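Local coordinates for protein succinylglutamate desuccinylase (Chromobacterium violaceum, PDB 1YW4) that probably hydrolyses N-succinyl-L-glutamate to succinate and L-glutamate with one zinc ion per subunit, the last step of the arginine succinyltransferase pathway, at residues Phe160-Phe165 against Ala187-Thr192; Asn281-Pro286 against Glu306-Pro311. All blocks are in the same frame, centred on the assembly; numbering follows the deposited sequence.

How the contacts relate
Along the chain the two contacts come in series: contact 1 is complete before contact 2 begins. Contact 1 pairs strands of the zinc-dependent catalytic domain; contact 2 pairs the weakly bonded strand 283-284 with strand 307-309 in the AstE/AspA barrel-sandwich hybrid domain. Their centres are about 15 Å apart, and strands 257-265 and 320-328 lie between them in the strand order. The side chains nevertheless meet directly: L189 CD2 is 3.5 Å from L309 CD2, and the F160 ring packs edge-to-face with that of F282. These contacts join the catalytic and hybrid parts of the chain. The F310 side chain is about 8 Å from the bound zinc ion and about 6 Å from that of E214, the predicted active-site residue.

Contact 1. Residues Phe160-Phe165 against Ala187-Thr192; sequences FAIYPF and AVLLHT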
loop_
_atom_site.group_PDB
_atom_site.type_symbol
_atom_site.label_atom_id
_atom_site.label_comp_id
_atom_site.label_asym_id
_atom_site.label_seq_id
_atom_site.Cartn_x
_atom_site.Cartn_y
_atom_site.Cartn_z
ATOM N N PHE A 160 15.642 9.119 -9.735
ATOM C CA PHE A 160 14.879 8.050 -9.114
ATOM C C PHE A 160 15.134 6.701 -9.768
ATOM O O PHE A 160 15.694 6.619 -10.862
ATOM C CB PHE A 160 13.380 8.397 -9.091
ATOM C CG PHE A 160 12.711 8.397 -10.445
ATOM C CD1 PHE A 160 12.131 7.239 -10.948
ATOM C CD2 PHE A 160 12.660 9.562 -11.217
ATOM C CE1 PHE A 160 11.510 7.237 -12.200
ATOM C CE2 PHE A 160 12.045 9.570 -12.467
ATOM C CZ PHE A 160 11.469 8.406 -12.959
ATOM N N ALA A 161 14.748 5.640 -9.073
ATOM C CA ALA A 161 14.954 4.299 -9.583
ATOM C C ALA A 161 13.643 3.548 -9.722
ATOM O O ALA A 161 12.656 3.859 -9.055
ATOM C CB ALA A 161 15.896 3.531 -8.661
ATOM N N ILE A 162 13.655 2.556 -10.603
ATOM C CA ILE A 162 12.503 1.704 -10.835
ATOM C C ILE A 162 12.941 0.311 -10.411
ATOM O O ILE A 162 13.935 -0.210 -10.924
ATOM C CB ILE A 162 12.121 1.640 -12.326
ATOM C CG1 ILE A 162 12.002 3.054 -12.906
ATOM C CG2 ILE A 162 10.832 0.856 -12.483
ATOM C CD1 ILE A 162 10.979 3.936 -12.229
ATOM N N TYR A 163 12.218 -0.278 -9.464
ATOM C CA TYR A 163 12.529 -1.614 -8.962
ATOM C C TYR A 163 11.608 -2.603 -9.669
ATOM O O TYR A 163 10.390 -2.575 -9.486
ATOM C CB TYR A 163 12.299 -1.666 -7.446
ATOM C CG TYR A 163 13.178 -2.645 -6.682
ATOM C CD1 TYR A 163 13.713 -2.295 -5.441
ATOM C CD2 TYR A 163 13.454 -3.924 -7.179
ATOM C CE1 TYR A 163 14.500 -3.183 -4.709
ATOM C CE2 TYR A 163 14.244 -4.826 -6.451
ATOM C CZ TYR A 163 14.762 -4.446 -5.220
ATOM O OH TYR A 163 15.540 -5.315 -4.494
ATOM N N PRO A 164 12.181 -3.488 -10.494
ATOM C CA PRO A 164 11.403 -4.486 -11.233
ATOM C C PRO A 164 10.508 -5.357 -10.360
ATOM O O PRO A 164 10.769 -5.551 -9.168
ATOM C CB PRO A 164 12.480 -5.295 -11.960
ATOM C CG PRO A 164 13.673 -5.161 -11.063
ATOM C CD PRO A 164 13.621 -3.701 -10.694
ATOM N N PHE A 165 9.443 -5.872 -10.965
ATOM C CA PHE A 165 8.507 -6.738 -10.262
ATOM C C PHE A 165 9.239 -7.989 -9.776
ATOM O O PHE A 165 9.853 -8.705 -10.568
ATOM C CB PHE A 165 7.360 -7.145 -11.192
ATOM C CG PHE A 165 6.357 -8.073 -10.551
ATOM C CD1 PHE A 165 5.731 -9.065 -11.306
ATOM C CD2 PHE A 165 6.041 -7.958 -9.198
ATOM C CE1 PHE A 165 4.806 -9.934 -10.724
ATOM C CE2 PHE A 165 5.116 -8.821 -8.604
ATOM C CZ PHE A 165 4.497 -9.814 -9.373
ATOM N N ALA A 187 13.935 8.689 -4.852
ATOM C CA ALA A 187 12.686 7.941 -4.804
ATOM C C ALA A 187 12.791 6.643 -5.594
ATOM O O ALA A 187 13.579 6.542 -6.536
ATOM C CB ALA A 187 11.547 8.793 -5.355
ATOM N N VAL A 188 11.992 5.653 -5.206
ATOM C CA VAL A 188 11.998 4.363 -5.886
ATOM C C VAL A 188 10.582 3.899 -6.217
ATOM O O VAL A 188 9.693 3.920 -5.366
ATOM C CB VAL A 188 12.676 3.270 -5.027
ATOM C CG1 VAL A 188 12.766 1.971 -5.822
ATOM C CG2 VAL A 188 14.053 3.723 -4.596
ATOM N N LEU A 189 10.372 3.512 -7.469
ATOM C CA LEU A 189 9.077 3.002 -7.902
ATOM C C LEU A 189 9.216 1.478 -7.919
ATOM O O LEU A 189 10.127 0.944 -8.550
ATOM C CB LEU A 189 8.732 3.506 -9.308
ATOM C CG LEU A 189 7.492 2.885 -9.958
ATOM C CD1 LEU A 189 6.236 3.357 -9.230
ATOM C CD2 LEU A 189 7.419 3.290 -11.429
ATOM N N LEU A 190 8.329 0.790 -7.210
ATOM C CA LEU A 190 8.352 -0.670 -7.151
ATOM C C LEU A 190 7.301 -1.206 -8.119
ATOM O O LEU A 190 6.104 -0.956 -7.946
ATOM C CB LEU A 190 8.025 -1.140 -5.732
ATOM C CG LEU A 190 8.631 -0.351 -4.558
ATOM C CD1 LEU A 190 7.961 -0.798 -3.256
ATOM C CD2 LEU A 190 10.135 -0.557 -4.492
ATOM N N HIS A 191 7.749 -1.931 -9.141
ATOM C CA HIS A 191 6.841 -2.504 -10.131
ATOM C C HIS A 191 6.042 -3.648 -9.521
ATOM O O HIS A 191 6.596 -4.504 -8.834
ATOM C CB HIS A 191 7.625 -3.003 -11.345
ATOM C CG HIS A 191 7.759 -1.987 -12.437
ATOM N ND1 HIS A 191 8.558 -2.182 -13.542
ATOM C CD2 HIS A 191 7.171 -0.778 -12.608
ATOM C CE1 HIS A 191 8.458 -1.140 -14.347
ATOM N NE2 HIS A 191 7.623 -0.273 -13.804
ATOM N N THR A 192 4.737 -3.661 -9.779
ATOM C CA THR A 192 3.868 -4.697 -9.234
ATOM C C THR A 192 3.457 -5.721 -10.282
ATOM O O THR A 192 2.681 -6.634 -10.006
ATOM C CB THR A 192 2.606 -4.081 -8.602
ATOM O OG1 THR A 192 2.023 -3.144 -9.512
ATOM C CG2 THR A 192 2.957 -3.372 -7.309
HETATM O O HOH W 1 8.963 -4.550 -7.309
HETATM O O HOH W 2 8.797 -5.390 -13.867
#
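Two neighbouring parallel strands of the catalytic domain, which belongs to the zinc exopeptidase clan, meet here, with A161 paired to V188, I162 to L189 and Y163 to L190. The backbone ladder has four rungs. A161 N donates to A187 O, L189 N to A161 O, Y163 N to L189 O at 2.6 Å and nearly straight (176°), and H191 N to Y163 O. The last rung carries the pairing one residue past strand 187-190, and F165 CA then approaches H191 O at 3.3 Å as a CA-H...O contact.

On the face bearing I162 and L189, these two side chains lie side by side and point the same way, I162 CD1 meeting L189 CD2 at 3.7 Å. The other branch of I162, CG2, stands anti to the backbone N (CG1 has chi1 -51°) and sits over one face of the H191 imidazole, 3.7 Å from the ring centroid, a CH-pi contact displaced toward the ring's rim. On the opposite face, with A161 and V188, Y163 CB packs on L190 CD2 at 3.8 Å, while V188 CG1 comes in near the plane of the tyrosine ring, at its edge.

Beyond the strands, T192 O lies over the centre of one face of the F165 ring, 3.5 Å above its plane. Two waters tie the loop ends together: one is placed to donate to P164 O or H191 O, though it has more acceptors near it than protons; the other accepts from F165 N and lies 3.2 Å from H191 ND1.

Strand 209-215 flanks 160-163, bonded through F160-E214 and I162-T212. E214 is the predicted active-site residue, its side chain about 4 Å from that of F160, so the pair borders the zinc site. Strand 257-265 follows 187-190, bonded through V188 and L190 to F258. Helix 198-205 packs against P164 and F165, and F165 touches T302 of the second subunit.

Contact 2. Residues Asn281-Pro286 against Glu306-Pro311; sequences NFTLLP and ERILFP
N281 OD1 accepts from F310 N at 2.6 Å, the donor tilted 27° from the carbonyl plane, tying the start of 281-286 to the turn after strand 307-309. The segments run antiparallel within the AstE/AspA barrel-sandwich hybrid domain, joined by three backbone bonds: F282 N to I308 O, I308 N to T283 O, and L285 N to E306 O at 2.8 Å. F282, at a positive phi of 70°, and T283 both face I308, a G1 beta bulge; L284 and R307 follow as a non-hydrogen-bonded pair.

The R307 chain, extended from CG to NE (chi3 176°), carries NH1 to F282 O at 2.8 Å, with the carbonyl oxygen close to the guanidinium plane. L284 CD1 lies over the centre of one guanidinium face, 3.9 Å above it.

Apolar contacts add to these. L309 CD1 sits over one face of the F282 ring, 3.8 Å from the centroid, and touches N281 CB. L285 CD2 presses on the R307 backbone, and T283 CB meets I308 CG2 at 3.7 Å.

Strand 320-328 bonds to the other edge of 307-309 through R307-V325 and L309-I323, I308 packs on L264 of strand 257-265, and the F282 ring meets that of F157 edge-to-face.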
loop_
_atom_site.group_PDB
_atom_site.type_symbol
_atom_site.label_atom_id
_atom_site.label_comp_id
_atom_site.label_asym_id
_atom_site.label_seq_id
_atom_site.Cartn_x
_atom_site.Cartn_y
_atom_site.Cartn_z
ATOM N N ASN A 281 7.125 14.402 -13.601
ATOM C CA ASN A 281 6.768 13.092 -13.080
ATOM C C ASN A 281 6.727 13.169 -11.559
ATOM O O ASN A 281 7.474 13.938 -10.944
ATOM C CB ASN A 281 7.790 12.023 -13.491
ATOM C CG ASN A 281 7.653 11.603 -14.938
ATOM O OD1 ASN A 281 6.564 11.238 -15.390
ATOM N ND2 ASN A 281 8.767 11.637 -15.675
ATOM N N PHE A 282 5.855 12.357 -10.972
ATOM C CA PHE A 282 5.664 12.281 -9.526
ATOM C C PHE A 282 4.995 13.525 -8.963
ATOM O O PHE A 282 5.078 13.796 -7.766
ATOM C CB PHE A 282 7.000 12.027 -8.823
ATOM C CG PHE A 282 7.569 10.658 -9.083
ATOM C CD1 PHE A 282 6.953 9.520 -8.563
ATOM C CD2 PHE A 282 8.717 10.505 -9.857
ATOM C CE1 PHE A 282 7.476 8.247 -8.814
ATOM C CE2 PHE A 282 9.245 9.240 -10.112
ATOM C CZ PHE A 282 8.628 8.109 -9.592
ATOM N N THR A 283 4.332 14.287 -9.829
ATOM C CA THR A 283 3.631 15.481 -9.371
ATOM C C THR A 283 2.487 15.038 -8.461
ATOM O O THR A 283 1.670 14.206 -8.851
ATOM C CB THR A 283 3.045 16.285 -10.544
ATOM O OG1 THR A 283 4.108 16.881 -11.296
ATOM C CG2 THR A 283 2.119 17.377 -10.032
ATOM N N LEU A 284 2.441 15.600 -7.255
ATOM C CA LEU A 284 1.417 15.279 -6.264
ATOM C C LEU A 284 0.019 15.733 -6.689
ATOM O O LEU A 284 -0.167 16.870 -7.130
ATOM C CB LEU A 284 1.765 15.933 -4.919
ATOM C CG LEU A 284 0.859 15.630 -3.716
ATOM C CD1 LEU A 284 1.272 14.298 -3.092
ATOM C CD2 LEU A 284 0.979 16.751 -2.668
ATOM N N LEU A 285 -0.959 14.841 -6.554
ATOM C CA LEU A 285 -2.341 15.151 -6.911
ATOM C C LEU A 285 -3.154 15.418 -5.641
ATOM O O LEU A 285 -3.438 14.509 -4.874
ATOM C CB LEU A 285 -2.963 13.990 -7.693
ATOM C CG LEU A 285 -2.533 13.721 -9.146
ATOM C CD1 LEU A 285 -1.442 14.691 -9.606
ATOM C CD2 LEU A 285 -2.059 12.290 -9.244
ATOM N N PRO A 286 -3.550 16.677 -5.411
ATOM C CA PRO A 286 -4.326 17.015 -4.211
ATOM C C PRO A 286 -5.683 16.334 -4.121
ATOM O O PRO A 286 -6.257 15.927 -5.130
ATOM C CB PRO A 286 -4.436 18.536 -4.292
ATOM C CG PRO A 286 -4.467 18.788 -5.772
ATOM C CD PRO A 286 -3.387 17.855 -6.283
ATOM N N GLU A 306 -1.562 10.541 -3.856
ATOM C CA GLU A 306 -1.251 10.069 -5.195
ATOM C C GLU A 306 -0.422 11.065 -6.012
ATOM O O GLU A 306 -0.413 12.261 -5.736
ATOM C CB GLU A 306 -2.537 9.727 -5.950
ATOM C CG GLU A 306 -3.762 9.530 -5.073
ATOM C CD GLU A 306 -4.546 10.821 -4.893
ATOM O OE1 GLU A 306 -4.111 11.701 -4.104
ATOM O OE2 GLU A 306 -5.595 10.957 -5.566
ATOM N N ARG A 307 0.289 10.550 -7.009
ATOM C CA ARG A 307 1.116 11.377 -7.878
ATOM C C ARG A 307 0.981 10.834 -9.297
ATOM O O ARG A 307 0.713 9.650 -9.494
ATOM C CB ARG A 307 2.585 11.322 -7.437
ATOM C CG ARG A 307 2.840 11.792 -6.008
ATOM C CD ARG A 307 4.269 11.481 -5.581
ATOM N NE ARG A 307 4.583 12.011 -4.254
ATOM C CZ ARG A 307 4.997 13.251 -4.015
ATOM N NH1 ARG A 307 5.158 14.104 -5.021
ATOM N NH2 ARG A 307 5.246 13.639 -2.768
ATOM N N ILE A 308 1.161 11.703 -10.280
ATOM C CA ILE A 308 1.056 11.300 -11.673
ATOM C C ILE A 308 2.447 10.875 -12.147
ATOM O O ILE A 308 3.457 11.460 -11.748
ATOM C CB ILE A 308 0.518 12.478 -12.539
ATOM C CG1 ILE A 308 0.108 11.993 -13.935
ATOM C CG2 ILE A 308 1.575 13.553 -12.646
ATOM C CD1 ILE A 308 -0.947 10.894 -13.925
ATOM N N LEU A 309 2.505 9.850 -12.983
ATOM C CA LEU A 309 3.788 9.381 -13.481
ATOM C C LEU A 309 3.675 9.014 -14.957
ATOM O O LEU A 309 2.708 8.379 -15.370
ATOM C CB LEU A 309 4.251 8.174 -12.661
ATOM C CG LEU A 309 5.629 7.598 -12.991
ATOM C CD1 LEU A 309 6.699 8.675 -12.817
ATOM C CD2 LEU A 309 5.921 6.415 -12.073
ATOM N N PHE A 310 4.658 9.443 -15.742
ATOM C CA PHE A 310 4.702 9.171 -17.178
ATOM C C PHE A 310 3.427 9.544 -17.939
ATOM O O PHE A 310 2.888 8.742 -18.697
ATOM C CB PHE A 310 5.025 7.692 -17.407
ATOM C CG PHE A 310 6.302 7.253 -16.758
ATOM C CD1 PHE A 310 6.405 5.993 -16.180
ATOM C CD2 PHE A 310 7.402 8.103 -16.717
ATOM C CE1 PHE A 310 7.586 5.586 -15.562
ATOM C CE2 PHE A 310 8.586 7.710 -16.106
ATOM C CZ PHE A 310 8.680 6.446 -15.524
ATOM N N PRO A 311 2.930 10.777 -17.755
ATOM C CA PRO A 311 1.713 11.202 -18.456
ATOM C C PRO A 311 1.924 11.297 -19.973
ATOM O O PRO A 311 2.946 11.808 -20.430
ATOM C CB PRO A 311 1.424 12.563 -17.835
ATOM C CG PRO A 311 2.803 13.095 -17.585
ATOM C CD PRO A 311 3.500 11.889 -16.974
#